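Local coordinates for protein BtGH115A (Bacteroides thetaiotaomicron, PDB 5BY3) that acts as a family GH115 4-O-methyl-alpha-glucuronidase, a glycoside hydrolase with specificity for decorated arabinogalactans, at residues 71-76 with 84-89; 45-50 with 118-123; 205-210 with 450-455; 124-129 with 144-149; 157-162 with 420-425. All blocks are in the same frame, centred on the assembly; numbering follows the deposited sequence.

Contact 1 (71-76 with 84-89)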
# COMPACT_ATOMS: atom_id res chain seq x y z
N GLY A 71 -10.60 -28.00 12.31
CA GLY A 71 -11.81 -28.04 11.49
C GLY A 71 -12.72 -26.84 11.54
O GLY A 71 -12.65 -25.98 12.45
N THR A 72 -13.60 -26.80 10.55
CA THR A 72 -14.67 -25.81 10.45
C THR A 72 -15.93 -26.29 11.21
O THR A 72 -16.37 -27.44 11.06
CB THR A 72 -15.03 -25.59 8.96
OG1 THR A 72 -13.82 -25.49 8.19
CG2 THR A 72 -15.90 -24.34 8.74
N ILE A 73 -16.45 -25.39 12.06
CA ILE A 73 -17.85 -25.38 12.57
C ILE A 73 -18.82 -26.16 11.68
O ILE A 73 -18.91 -25.91 10.47
CB ILE A 73 -18.33 -23.91 12.82
CG1 ILE A 73 -18.29 -23.58 14.31
CG2 ILE A 73 -19.76 -23.65 12.36
CD1 ILE A 73 -16.90 -23.52 14.89
N GLY A 74 -19.48 -27.15 12.30
CA GLY A 74 -20.54 -27.97 11.70
C GLY A 74 -20.26 -28.55 10.33
O GLY A 74 -21.14 -28.57 9.46
N GLN A 75 -19.02 -29.01 10.14
CA GLN A 75 -18.58 -29.62 8.89
C GLN A 75 -17.55 -30.70 9.22
O GLN A 75 -17.15 -31.49 8.35
CB GLN A 75 -18.00 -28.55 7.93
CG GLN A 75 -19.05 -27.76 7.16
CD GLN A 75 -18.44 -26.67 6.31
OE1 GLN A 75 -17.44 -26.87 5.63
NE2 GLN A 75 -19.06 -25.49 6.34
N SER A 76 -17.19 -30.76 10.50
CA SER A 76 -16.19 -31.67 11.04
C SER A 76 -16.76 -32.28 12.32
O SER A 76 -17.22 -31.57 13.21
CB SER A 76 -14.91 -30.88 11.34
OG SER A 76 -13.86 -31.68 11.84
N ILE A 84 -14.44 -28.60 23.33
CA ILE A 84 -14.12 -27.20 23.34
C ILE A 84 -15.40 -26.39 23.12
O ILE A 84 -16.21 -26.71 22.24
CB ILE A 84 -12.99 -26.89 22.31
CG1 ILE A 84 -11.83 -26.14 22.96
CG2 ILE A 84 -13.48 -26.21 21.04
CD1 ILE A 84 -10.81 -27.04 23.61
N ASP A 85 -15.58 -25.36 23.94
CA ASP A 85 -16.67 -24.41 23.77
C ASP A 85 -16.38 -23.45 22.60
O ASP A 85 -15.88 -22.33 22.80
CB ASP A 85 -16.96 -23.64 25.08
CG ASP A 85 -18.33 -22.92 25.09
OD1 ASP A 85 -18.87 -22.58 24.01
OD2 ASP A 85 -18.86 -22.69 26.19
N ILE A 86 -16.64 -23.93 21.39
CA ILE A 86 -16.82 -23.06 20.23
C ILE A 86 -18.27 -22.67 20.32
O ILE A 86 -19.11 -23.50 20.65
CB ILE A 86 -16.50 -23.74 18.86
CG1 ILE A 86 -17.23 -25.07 18.63
CG2 ILE A 86 -15.02 -24.02 18.75
CD1 ILE A 86 -18.46 -24.98 17.75
N SER A 87 -18.56 -21.40 20.11
CA SER A 87 -19.91 -20.85 20.25
C SER A 87 -19.78 -19.44 19.75
O SER A 87 -20.58 -18.99 18.92
CB SER A 87 -20.39 -20.81 21.72
OG SER A 87 -20.81 -22.08 22.20
N ALA A 88 -18.75 -18.77 20.25
CA ALA A 88 -18.36 -17.43 19.82
C ALA A 88 -18.12 -17.37 18.31
O ALA A 88 -18.13 -16.29 17.72
CB ALA A 88 -17.13 -16.98 20.60
N LEU A 89 -17.95 -18.54 17.70
CA LEU A 89 -17.68 -18.68 16.29
C LEU A 89 -18.91 -18.83 15.41
O LEU A 89 -18.84 -18.55 14.21
CB LEU A 89 -16.76 -19.87 16.06
CG LEU A 89 -15.29 -19.70 16.45
CD1 LEU A 89 -14.67 -21.08 16.34
CD2 LEU A 89 -14.54 -18.67 15.60

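Contact 2 (45-50 with 118-123)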
# COMPACT_ATOMS: atom_id res chain seq x y z
N ASP A 45 -0.49 -27.94 4.40
CA ASP A 45 0.80 -28.13 3.74
C ASP A 45 1.83 -27.07 4.17
O ASP A 45 2.98 -27.41 4.52
CB ASP A 45 0.66 -28.15 2.20
CG ASP A 45 0.04 -29.45 1.67
OD1 ASP A 45 -0.28 -30.38 2.44
OD2 ASP A 45 -0.13 -29.53 0.44
N LEU A 46 1.38 -25.81 4.19
CA LEU A 46 2.22 -24.69 4.57
C LEU A 46 2.68 -24.82 6.01
O LEU A 46 3.81 -24.53 6.29
CB LEU A 46 1.49 -23.37 4.41
CG LEU A 46 1.74 -22.57 3.15
CD1 LEU A 46 1.00 -21.24 3.25
CD2 LEU A 46 3.24 -22.37 2.89
N LEU A 47 1.81 -25.29 6.90
CA LEU A 47 2.20 -25.46 8.31
C LEU A 47 3.23 -26.58 8.47
O LEU A 47 4.17 -26.47 9.26
CB LEU A 47 0.98 -25.69 9.22
CG LEU A 47 1.24 -25.94 10.71
CD1 LEU A 47 1.74 -24.73 11.47
CD2 LEU A 47 -0.02 -26.43 11.37
N SER A 48 3.03 -27.65 7.72
CA SER A 48 3.86 -28.82 7.79
C SER A 48 5.23 -28.43 7.36
O SER A 48 6.22 -28.80 8.02
CB SER A 48 3.34 -29.92 6.87
OG SER A 48 2.00 -30.15 7.19
N ARG A 49 5.29 -27.69 6.27
CA ARG A 49 6.53 -27.08 5.80
C ARG A 49 7.26 -26.31 6.94
O ARG A 49 8.47 -26.43 7.09
CB ARG A 49 6.24 -26.20 4.60
CG ARG A 49 7.47 -25.68 3.91
CD ARG A 49 7.06 -25.17 2.55
NE ARG A 49 7.01 -23.72 2.52
CZ ARG A 49 6.48 -23.01 1.53
NH1 ARG A 49 5.91 -23.60 0.48
NH2 ARG A 49 6.51 -21.69 1.59
N ASP A 50 6.49 -25.58 7.75
CA ASP A 50 7.01 -24.77 8.84
C ASP A 50 7.33 -25.60 10.06
O ASP A 50 8.33 -25.34 10.70
CB ASP A 50 6.04 -23.62 9.19
CG ASP A 50 5.76 -22.72 7.99
OD1 ASP A 50 6.53 -22.77 6.99
OD2 ASP A 50 4.74 -21.99 8.04
N TYR A 118 -6.85 -19.66 8.38
CA TYR A 118 -6.15 -18.58 9.06
C TYR A 118 -5.71 -19.01 10.46
O TYR A 118 -4.61 -18.60 10.92
CB TYR A 118 -7.00 -17.32 9.07
CG TYR A 118 -7.26 -16.75 7.70
CD1 TYR A 118 -6.26 -16.80 6.72
CD2 TYR A 118 -8.48 -16.14 7.37
CE1 TYR A 118 -6.45 -16.28 5.46
CE2 TYR A 118 -8.68 -15.60 6.09
CZ TYR A 118 -7.66 -15.68 5.14
OH TYR A 118 -7.78 -15.18 3.84
N GLY A 119 -6.55 -19.84 11.10
CA GLY A 119 -6.21 -20.51 12.39
C GLY A 119 -4.94 -21.36 12.37
O GLY A 119 -4.09 -21.24 13.26
N ILE A 120 -4.84 -22.21 11.34
CA ILE A 120 -3.66 -23.03 11.03
C ILE A 120 -2.39 -22.20 10.83
O ILE A 120 -1.32 -22.52 11.39
CB ILE A 120 -3.93 -23.88 9.77
CG1 ILE A 120 -5.11 -24.83 10.04
CG2 ILE A 120 -2.65 -24.61 9.35
CD1 ILE A 120 -5.60 -25.64 8.86
N LEU A 121 -2.51 -21.14 10.04
CA LEU A 121 -1.42 -20.22 9.76
C LEU A 121 -1.07 -19.32 10.93
O LEU A 121 -0.03 -18.71 10.93
CB LEU A 121 -1.72 -19.42 8.49
CG LEU A 121 -1.61 -20.32 7.23
CD1 LEU A 121 -2.03 -19.60 5.97
CD2 LEU A 121 -0.22 -20.90 7.02
N GLU A 122 -1.92 -19.28 11.95
CA GLU A 122 -1.61 -18.55 13.18
C GLU A 122 -0.57 -19.32 13.97
O GLU A 122 0.27 -18.73 14.68
CB GLU A 122 -2.89 -18.39 14.02
CG GLU A 122 -2.76 -17.63 15.33
CD GLU A 122 -2.06 -16.28 15.22
OE1 GLU A 122 -2.32 -15.48 14.27
OE2 GLU A 122 -1.25 -16.00 16.13
N ILE A 123 -0.65 -20.64 13.85
CA ILE A 123 0.23 -21.57 14.56
C ILE A 123 1.59 -21.40 13.93
O ILE A 123 2.59 -21.40 14.63
CB ILE A 123 -0.25 -23.02 14.43
CG1 ILE A 123 -1.65 -23.14 15.06
CG2 ILE A 123 0.77 -24.01 15.03
CD1 ILE A 123 -2.19 -24.55 15.03

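Contact 3 (205-210 with 450-455)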
# COMPACT_ATOMS: atom_id res chain seq x y z
N ARG A 205 -0.31 -16.05 4.26
CA ARG A 205 0.49 -15.72 5.44
C ARG A 205 0.22 -14.30 5.92
O ARG A 205 0.43 -14.00 7.10
CB ARG A 205 1.97 -15.87 5.14
CG ARG A 205 2.46 -17.28 5.02
CD ARG A 205 3.99 -17.22 4.94
NE ARG A 205 4.66 -18.49 4.64
CZ ARG A 205 4.67 -19.56 5.45
NH1 ARG A 205 4.00 -19.54 6.60
NH2 ARG A 205 5.33 -20.66 5.08
N LEU A 206 -0.20 -13.42 5.00
CA LEU A 206 -0.60 -12.06 5.34
C LEU A 206 -2.09 -11.92 5.74
O LEU A 206 -2.56 -10.82 6.09
CB LEU A 206 -0.26 -11.11 4.19
CG LEU A 206 1.21 -10.80 3.89
CD1 LEU A 206 1.33 -10.11 2.54
CD2 LEU A 206 1.83 -9.97 5.00
N ARG A 207 -2.81 -13.06 5.71
CA ARG A 207 -4.28 -13.18 5.93
C ARG A 207 -5.12 -12.40 4.94
O ARG A 207 -6.19 -11.94 5.27
CB ARG A 207 -4.74 -12.83 7.37
CG ARG A 207 -3.98 -13.45 8.53
CD ARG A 207 -3.03 -12.40 9.10
NE ARG A 207 -2.76 -12.67 10.51
CZ ARG A 207 -2.30 -11.79 11.39
NH1 ARG A 207 -2.03 -10.52 11.07
NH2 ARG A 207 -2.13 -12.22 12.62
N ALA A 208 -4.60 -12.21 3.74
CA ALA A 208 -5.29 -11.53 2.67
C ALA A 208 -6.09 -12.61 1.95
O ALA A 208 -5.73 -13.81 2.02
CB ALA A 208 -4.29 -10.87 1.73
N ASN A 209 -7.17 -12.21 1.29
CA ASN A 209 -8.03 -13.20 0.63
C ASN A 209 -8.29 -12.96 -0.84
O ASN A 209 -8.87 -13.83 -1.51
CB ASN A 209 -9.35 -13.43 1.40
CG ASN A 209 -10.13 -12.16 1.62
OD1 ASN A 209 -9.87 -11.12 0.99
ND2 ASN A 209 -11.10 -12.22 2.54
N THR A 210 -7.83 -11.80 -1.33
CA THR A 210 -8.20 -11.28 -2.65
C THR A 210 -6.95 -10.96 -3.51
O THR A 210 -5.91 -10.62 -2.98
CB THR A 210 -9.08 -10.02 -2.46
OG1 THR A 210 -10.20 -10.35 -1.62
CG2 THR A 210 -9.55 -9.46 -3.76
N MSE A 450 -3.43 -3.80 9.24
CA MSE A 450 -4.50 -2.84 9.46
C MSE A 450 -5.81 -3.49 9.15
O MSE A 450 -6.71 -3.50 9.99
CB MSE A 450 -4.26 -1.55 8.69
CG MSE A 450 -3.36 -0.72 9.59
SE MSE A 450 -2.77 0.89 8.64
CE MSE A 450 -4.34 1.89 9.32
N ALA A 451 -5.87 -4.15 8.01
CA ALA A 451 -7.07 -4.74 7.44
C ALA A 451 -7.48 -5.97 8.21
O ALA A 451 -8.67 -6.31 8.24
CB ALA A 451 -6.84 -5.09 5.96
N TRP A 452 -6.51 -6.63 8.84
CA TRP A 452 -6.80 -7.82 9.61
C TRP A 452 -7.26 -7.50 11.03
O TRP A 452 -8.21 -8.13 11.53
CB TRP A 452 -5.65 -8.83 9.60
CG TRP A 452 -5.94 -10.01 10.53
CD1 TRP A 452 -5.47 -10.19 11.78
CD2 TRP A 452 -6.81 -11.13 10.27
NE1 TRP A 452 -5.95 -11.36 12.31
CE2 TRP A 452 -6.79 -11.95 11.41
CE3 TRP A 452 -7.62 -11.50 9.18
CZ2 TRP A 452 -7.55 -13.13 11.52
CZ3 TRP A 452 -8.37 -12.70 9.27
CH2 TRP A 452 -8.33 -13.48 10.45
N ASN A 453 -6.58 -6.56 11.69
CA ASN A 453 -6.90 -6.15 13.06
C ASN A 453 -6.45 -4.73 13.29
O ASN A 453 -5.33 -4.51 13.74
CB ASN A 453 -6.25 -7.07 14.09
CG ASN A 453 -6.79 -6.88 15.51
OD1 ASN A 453 -7.38 -5.83 15.87
ND2 ASN A 453 -6.61 -7.90 16.34
N LEU A 454 -7.32 -3.78 12.96
CA LEU A 454 -7.07 -2.34 13.17
C LEU A 454 -6.77 -1.92 14.65
O LEU A 454 -5.86 -1.08 14.91
CB LEU A 454 -8.24 -1.52 12.58
CG LEU A 454 -7.97 -0.21 11.83
CD1 LEU A 454 -9.18 0.68 11.93
CD2 LEU A 454 -6.77 0.60 12.28
N ASP A 455 -7.50 -2.50 15.62
CA ASP A 455 -7.33 -2.14 17.04
C ASP A 455 -5.91 -2.43 17.50
O ASP A 455 -5.31 -1.60 18.20
CB ASP A 455 -8.35 -2.83 17.99
CG ASP A 455 -9.84 -2.56 17.62
OD1 ASP A 455 -10.25 -1.42 17.26
OD2 ASP A 455 -10.62 -3.54 17.71

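Contact 4 (124-129 with 144-149)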
# COMPACT_ATOMS: atom_id res chain seq x y z
N SER A 124 1.59 -21.17 12.62
CA SER A 124 2.81 -20.92 11.88
C SER A 124 3.48 -19.58 12.31
O SER A 124 4.70 -19.54 12.49
CB SER A 124 2.52 -21.08 10.41
OG SER A 124 3.32 -20.20 9.65
N ARG A 125 2.69 -18.52 12.51
CA ARG A 125 3.18 -17.26 13.13
C ARG A 125 3.77 -17.44 14.54
O ARG A 125 4.81 -16.84 14.87
CB ARG A 125 2.10 -16.16 13.14
CG ARG A 125 1.86 -15.51 11.77
CD ARG A 125 0.44 -14.94 11.60
NE ARG A 125 0.35 -14.03 10.45
CZ ARG A 125 0.80 -12.76 10.40
NH1 ARG A 125 1.39 -12.17 11.46
NH2 ARG A 125 0.66 -12.06 9.28
N LEU A 126 3.09 -18.26 15.36
CA LEU A 126 3.50 -18.61 16.73
C LEU A 126 4.86 -19.35 16.76
O LEU A 126 5.63 -19.26 17.71
CB LEU A 126 2.42 -19.50 17.36
CG LEU A 126 1.10 -18.86 17.77
CD1 LEU A 126 0.18 -19.90 18.31
CD2 LEU A 126 1.27 -17.76 18.80
N LEU A 127 5.11 -20.13 15.72
CA LEU A 127 6.36 -20.82 15.60
C LEU A 127 7.47 -19.84 15.16
O LEU A 127 8.63 -20.23 15.03
CB LEU A 127 6.20 -21.97 14.63
CG LEU A 127 5.27 -23.07 15.08
CD1 LEU A 127 5.14 -24.02 13.92
CD2 LEU A 127 5.80 -23.83 16.28
N GLY A 128 7.10 -18.57 14.95
CA GLY A 128 8.08 -17.57 14.61
C GLY A 128 8.41 -17.53 13.14
O GLY A 128 9.50 -17.07 12.77
N VAL A 129 7.47 -17.97 12.29
CA VAL A 129 7.65 -17.92 10.83
C VAL A 129 7.06 -16.62 10.24
O VAL A 129 5.86 -16.40 10.30
CB VAL A 129 7.06 -19.18 10.13
CG1 VAL A 129 7.38 -19.21 8.65
CG2 VAL A 129 7.56 -20.46 10.80
N GLU A 144 13.93 -25.64 19.87
CA GLU A 144 14.07 -26.88 20.59
C GLU A 144 12.74 -27.48 21.01
O GLU A 144 12.56 -28.68 20.84
CB GLU A 144 14.97 -26.69 21.81
CG GLU A 144 16.35 -27.26 21.57
CD GLU A 144 16.36 -28.77 21.28
OE1 GLU A 144 15.71 -29.55 22.04
OE2 GLU A 144 17.01 -29.18 20.29
N THR A 145 11.86 -26.67 21.60
CA THR A 145 10.47 -27.06 21.90
C THR A 145 9.51 -25.91 21.60
O THR A 145 9.90 -24.73 21.62
CB THR A 145 10.23 -27.45 23.37
OG1 THR A 145 10.67 -26.38 24.19
CG2 THR A 145 10.99 -28.73 23.78
N PHE A 146 8.27 -26.27 21.31
CA PHE A 146 7.17 -25.35 21.22
C PHE A 146 6.10 -25.76 22.23
O PHE A 146 5.59 -26.88 22.16
CB PHE A 146 6.59 -25.34 19.81
CG PHE A 146 5.38 -24.47 19.68
CD1 PHE A 146 5.49 -23.08 19.84
CD2 PHE A 146 4.13 -25.02 19.42
CE1 PHE A 146 4.37 -22.26 19.73
CE2 PHE A 146 3.02 -24.22 19.32
CZ PHE A 146 3.14 -22.84 19.47
N ARG A 147 5.76 -24.82 23.12
CA ARG A 147 4.95 -25.06 24.32
C ARG A 147 3.92 -23.96 24.51
O ARG A 147 4.27 -22.82 24.80
CB ARG A 147 5.87 -25.07 25.54
CG ARG A 147 5.24 -25.57 26.82
CD ARG A 147 5.47 -24.57 27.94
NE ARG A 147 6.89 -24.25 28.16
CZ ARG A 147 7.35 -23.07 28.59
NH1 ARG A 147 6.50 -22.07 28.81
NH2 ARG A 147 8.66 -22.88 28.79
N LEU A 148 2.65 -24.32 24.33
CA LEU A 148 1.50 -23.47 24.65
C LEU A 148 0.74 -23.96 25.90
O LEU A 148 0.50 -25.17 26.08
CB LEU A 148 0.51 -23.43 23.49
CG LEU A 148 0.73 -22.74 22.14
CD1 LEU A 148 -0.53 -22.93 21.32
CD2 LEU A 148 1.07 -21.25 22.24
N SER A 149 0.31 -23.01 26.73
CA SER A 149 -0.40 -23.28 27.98
C SER A 149 -1.71 -24.02 27.78
O SER A 149 -2.37 -23.84 26.74
CB SER A 149 -0.70 -21.99 28.70
OG SER A 149 0.32 -21.79 29.65

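Contact 5 (157-162 with 420-425)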
# COMPACT_ATOMS: atom_id res chain seq x y z
N SER A 157 -10.68 -12.56 14.06
CA SER A 157 -11.60 -12.25 12.97
C SER A 157 -11.14 -10.95 12.29
O SER A 157 -10.59 -10.07 12.97
CB SER A 157 -13.03 -12.03 13.51
OG SER A 157 -13.02 -11.19 14.66
N PRO A 158 -11.39 -10.80 10.98
CA PRO A 158 -10.91 -9.60 10.26
C PRO A 158 -11.73 -8.32 10.49
O PRO A 158 -12.98 -8.35 10.50
CB PRO A 158 -10.97 -10.04 8.78
CG PRO A 158 -12.07 -11.02 8.76
CD PRO A 158 -11.96 -11.79 10.05
N SER A 159 -11.01 -7.20 10.64
CA SER A 159 -11.57 -5.86 10.59
C SER A 159 -12.12 -5.54 9.18
O SER A 159 -13.18 -4.93 9.04
CB SER A 159 -10.51 -4.83 10.94
OG SER A 159 -10.22 -4.82 12.33
N VAL A 160 -11.41 -5.95 8.13
CA VAL A 160 -11.85 -5.70 6.74
C VAL A 160 -12.18 -7.03 6.06
O VAL A 160 -11.43 -8.03 6.22
CB VAL A 160 -10.83 -4.82 5.98
CG1 VAL A 160 -11.18 -4.62 4.49
CG2 VAL A 160 -10.70 -3.46 6.68
N GLU A 161 -13.31 -7.06 5.34
CA GLU A 161 -13.87 -8.32 4.81
C GLU A 161 -13.10 -8.89 3.60
O GLU A 161 -12.84 -10.11 3.52
CB GLU A 161 -15.39 -8.24 4.53
CG GLU A 161 -16.05 -9.62 4.63
CD GLU A 161 -17.49 -9.74 4.13
OE1 GLU A 161 -18.11 -8.73 3.74
OE2 GLU A 161 -18.02 -10.88 4.15
N TYR A 162 -12.73 -8.00 2.67
CA TYR A 162 -11.89 -8.38 1.55
C TYR A 162 -10.60 -7.55 1.53
O TYR A 162 -10.64 -6.31 1.55
CB TYR A 162 -12.64 -8.24 0.23
CG TYR A 162 -13.73 -9.25 0.11
CD1 TYR A 162 -13.46 -10.53 -0.39
CD2 TYR A 162 -15.04 -8.97 0.53
CE1 TYR A 162 -14.46 -11.48 -0.50
CE2 TYR A 162 -16.04 -9.91 0.43
CZ TYR A 162 -15.75 -11.16 -0.10
OH TYR A 162 -16.72 -12.10 -0.21
N GLN A 420 -8.33 6.61 9.01
CA GLN A 420 -9.45 7.46 8.67
C GLN A 420 -10.45 6.74 7.78
O GLN A 420 -11.65 6.82 8.04
CB GLN A 420 -9.02 8.80 8.08
CG GLN A 420 -10.15 9.84 8.05
CD GLN A 420 -9.64 11.26 7.87
OE1 GLN A 420 -9.01 11.57 6.86
NE2 GLN A 420 -9.92 12.12 8.84
N ALA A 421 -9.97 6.01 6.77
CA ALA A 421 -10.85 5.23 5.90
C ALA A 421 -11.75 4.25 6.66
O ALA A 421 -12.97 4.20 6.42
CB ALA A 421 -10.03 4.51 4.83
N TYR A 422 -11.18 3.47 7.59
CA TYR A 422 -12.00 2.56 8.36
C TYR A 422 -13.03 3.32 9.22
O TYR A 422 -14.22 2.97 9.23
CB TYR A 422 -11.16 1.62 9.19
CG TYR A 422 -11.94 0.53 9.92
CD1 TYR A 422 -12.15 -0.72 9.33
CD2 TYR A 422 -12.46 0.75 11.21
CE1 TYR A 422 -12.85 -1.72 10.00
CE2 TYR A 422 -13.14 -0.25 11.90
CZ TYR A 422 -13.34 -1.47 11.29
OH TYR A 422 -14.01 -2.45 11.97
N ASP A 423 -12.56 4.35 9.91
CA ASP A 423 -13.40 5.16 10.78
C ASP A 423 -14.55 5.85 9.98
O ASP A 423 -15.70 5.94 10.43
CB ASP A 423 -12.54 6.21 11.51
CG ASP A 423 -11.74 5.62 12.69
OD1 ASP A 423 -11.92 4.43 13.05
OD2 ASP A 423 -10.94 6.39 13.28
N GLN A 424 -14.25 6.30 8.78
CA GLN A 424 -15.28 6.85 7.91
C GLN A 424 -16.12 5.77 7.23
O GLN A 424 -16.89 6.06 6.34
CB GLN A 424 -14.70 7.83 6.88
CG GLN A 424 -14.04 9.09 7.47
CD GLN A 424 -14.97 9.95 8.31
OE1 GLN A 424 -14.62 10.38 9.42
NE2 GLN A 424 -16.16 10.20 7.79
N GLY A 425 -16.00 4.52 7.67
CA GLY A 425 -16.90 3.49 7.19
C GLY A 425 -16.49 2.74 5.93
O GLY A 425 -17.31 2.00 5.38

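Contact 1 (71-76 with 84-89)
The terminal methyl of I73 fits against two residues of the 84-89 loop. I73 CD1 lies 3.6 Å from I86 CD1, and the same I73 CD1 comes equally near, 3.6 Å, to L89 CD1, with L89 CB close behind at 3.8 Å. The two isoleucines lie alongside each other with opposite sense, I86 CD1 also meeting I73 CG1 at 3.7 Å. On the loop side, I86 CG1 is set between its own backbone N and carbonyl carbon (chi1 53°), a tight placement that sends the CG1-CD1 branch toward I73. The meeting takes place just past the C-terminal end of strand 68-72, an inner strand of the six-stranded mixed sheet, and on the connection from helix 77-81 to strand 96-100. I86 and L89 rest on M97 and A109 of the two neighbouring antiparallel strands, and the loop packs on that part of the sheet through these same two side chains. Further out, the backbone of I73 is bonded to G110, and T72 OG1 is engaged by both E36 OE2 and T116 OG1. S76 then takes the N-cap position of helix 77-81, its OG making a weak bond to L78 N.

Contact 2 (45-50 with 118-123)
L47 and L46 carry the helix 38-55 side of an apolar side-chain meeting with I120, L121 and I123, with no hydrogen bond across it. L47 is clasped by two isoleucines: its CD2 lies 3.8 Å from I120 CG2, and its CD1 is 3.8 Å from I123 CG2. With CG anti to the backbone N (chi1 178°), the leucine extends across to the other helix, and its forked end straddles the turn, L47 CD1 also resting 3.8 Å from the carbonyl I120 O. Beside this cluster, L121 CD2 touches L46 through both CB and CD1, each 4.0 Å away. The segments run almost parallel, their axes 9.2 Å apart and inclined by 7°, as helices laid side by side on one face of an alpha/beta sheet; I123 reaches that mixed sheet at L106 and V108. Polar interactions flank it. Within helix 38-55, L46 CD2 sits over the centre of the R49 guanidinium, 3.5 Å from its plane; R49 NH2 forms salt bridges with E201 and E133. D50 OD2 pairs with R205 NH1 and is also hydrogen-bonded to S124 OG, so one buried carboxylate oxygen has partners on helices 193-205 and 113-126.

Contact 3 (205-210 with 450-455)
R207 lies flat on the indole of W452, its guanidinium overlapping the five-membered ring with the two planes inclined by only 19°. The centres are 4.0 Å apart, and the overlap is off-centre: R207 CZ stands 31° off the ring normal, with R207 NH1 coming to 3.5 Å from W452 CD1. The cation-pi stack is extended by the aliphatic part of the same side chain. R207 CD sits over the face of the five-membered ring, 4.1 Å from its centroid, in a CH-pi contact, and R207 CB approaches W452 CE3 at 3.7 Å. A bend at chi2 (102°) lays the chain across the indole, CB over the six-membered side and the guanidinium over the five-membered ring. Y118 meets the indole edge-to-face, and R207 has long, weak ion pairs with E122 and D449. Because R125 NE lies close to R207 NE, these carboxylates and the ring may help to offset two neighbouring positive charges. An alanine here removes the flat cover, which would probably leave that indole face less packed and E122 and D449 without their weak cationic partner. R207 itself has positive phi and belongs to the Schellman motif that ends helix 193-205, whereas W452 closes helix 441-452. The stack thus joins the C-terminal ends of the helices that follow the first and last strands of the parallel eight-stranded sheet, a seam at the N-terminal side of the strands in a TIM barrel, opposite the side where such barrels usually carry their active sites.

Contact 4 (124-129 with 144-149)
One face of the F146 ring is covered by a methyl of L127, whose CD2 stands 3.6 Å from the ring centroid and 18° off the normal, a CH-pi contact over the face. The methyl is shifted toward the root of the ring, which brings L127 CD2 to 3.5 Å from F146 CG. The far end of the ring meets the preceding leucine: L126 CB lies 4.0 Å from F146 CZ, and the carbonyl L126 O is 3.8 Å from F146 CE1. F146 points its ring away from its own N (chi1 176°) and toward the helix end; it also touches L55 of helix 38-55 and F20 of the partner strand. Next to it, L126 CD1 makes a looser contact with L148 CD2 at 4.2 Å. Putting an alanine in place of F146 would probably open a gap between strand and helix, with L127 CD2 deprived of the surface it rests on. Two backbone bonds fix the leucines as the helix ends, G128 N to R125 O at 2.9 Å and V129 N to S124 O at 3.2 Å. With positive phi at G128 this is a Schellman motif, and the packing sets the C-terminus of helix 113-126 against the two-stranded antiparallel ribbon of 20-23 and 145-148.

Contact 5 (157-162 with 420-425)
The 157-162 loop and the last turn of helix 411-423 approach no closer than 8.4 Å between the CA atoms of V160 and Y422, and one aromatic side chain makes the connection. A nearly trans first torsion (chi1 -174°) carries the Y422 ring from the helix to the loop, where it is met at its edge. The carbonyl S159 O lies in the plane of the ring, 3.4 Å from Y422 CE1, an arrangement that points a ring C-H at a backbone oxygen and is probably mildly attractive. S159 CB stands 4.0 Å from the same Y422 CE1. V160 reaches the same edge further back, its CG2 being 4.1 Å from Y422 CD1, and the two side chains lie alongside with opposite sense. The serine hydroxyl is used differently: S159 OG bonds to L454 N at the start of helix 454-459, and L454 in turn packs on the tyrosine. The helix bearing Y422 finishes in a Schellman motif, with G425 N bonded to Y422 O at 2.8 Å and positive phi at G425, backbone angles at which a CB would collide with the carbonyl oxygen before it, which favours glycine. Among its neighbours the loop leads into strand 162-166 and is bonded through the backbones of S159 and V160 to W452 and A451. V160 and Y422 both pack on W430, and the contact sits between the C-terminal ends of helices 411-423 and 441-452, at the N-terminal ends of strands 162-166 and 429-433 of the barrel.

From the N terminus, helix 38-55 opens contact 2, which closes when helix 113-126 returns beside it; contact 1 falls wholly within that loop, a short closure around helix 77-81 beside the end of an inner strand of the mixed sheet. Contact 4 follows in series, using the end of the same helix 113-126 to fasten strand 145-148. The two remaining contacts are long-range and cross: 157-162 opens contact 5, 205-210 opens contact 3, then 420-425 and 450-455 close them in that order, joining the early and late parts of the barrel. Contact 3 touches contacts 2, 4 and 5, thereby linking the N-terminal sheet-and-helix layer to the barrel, whereas contact 1 touches none of the others.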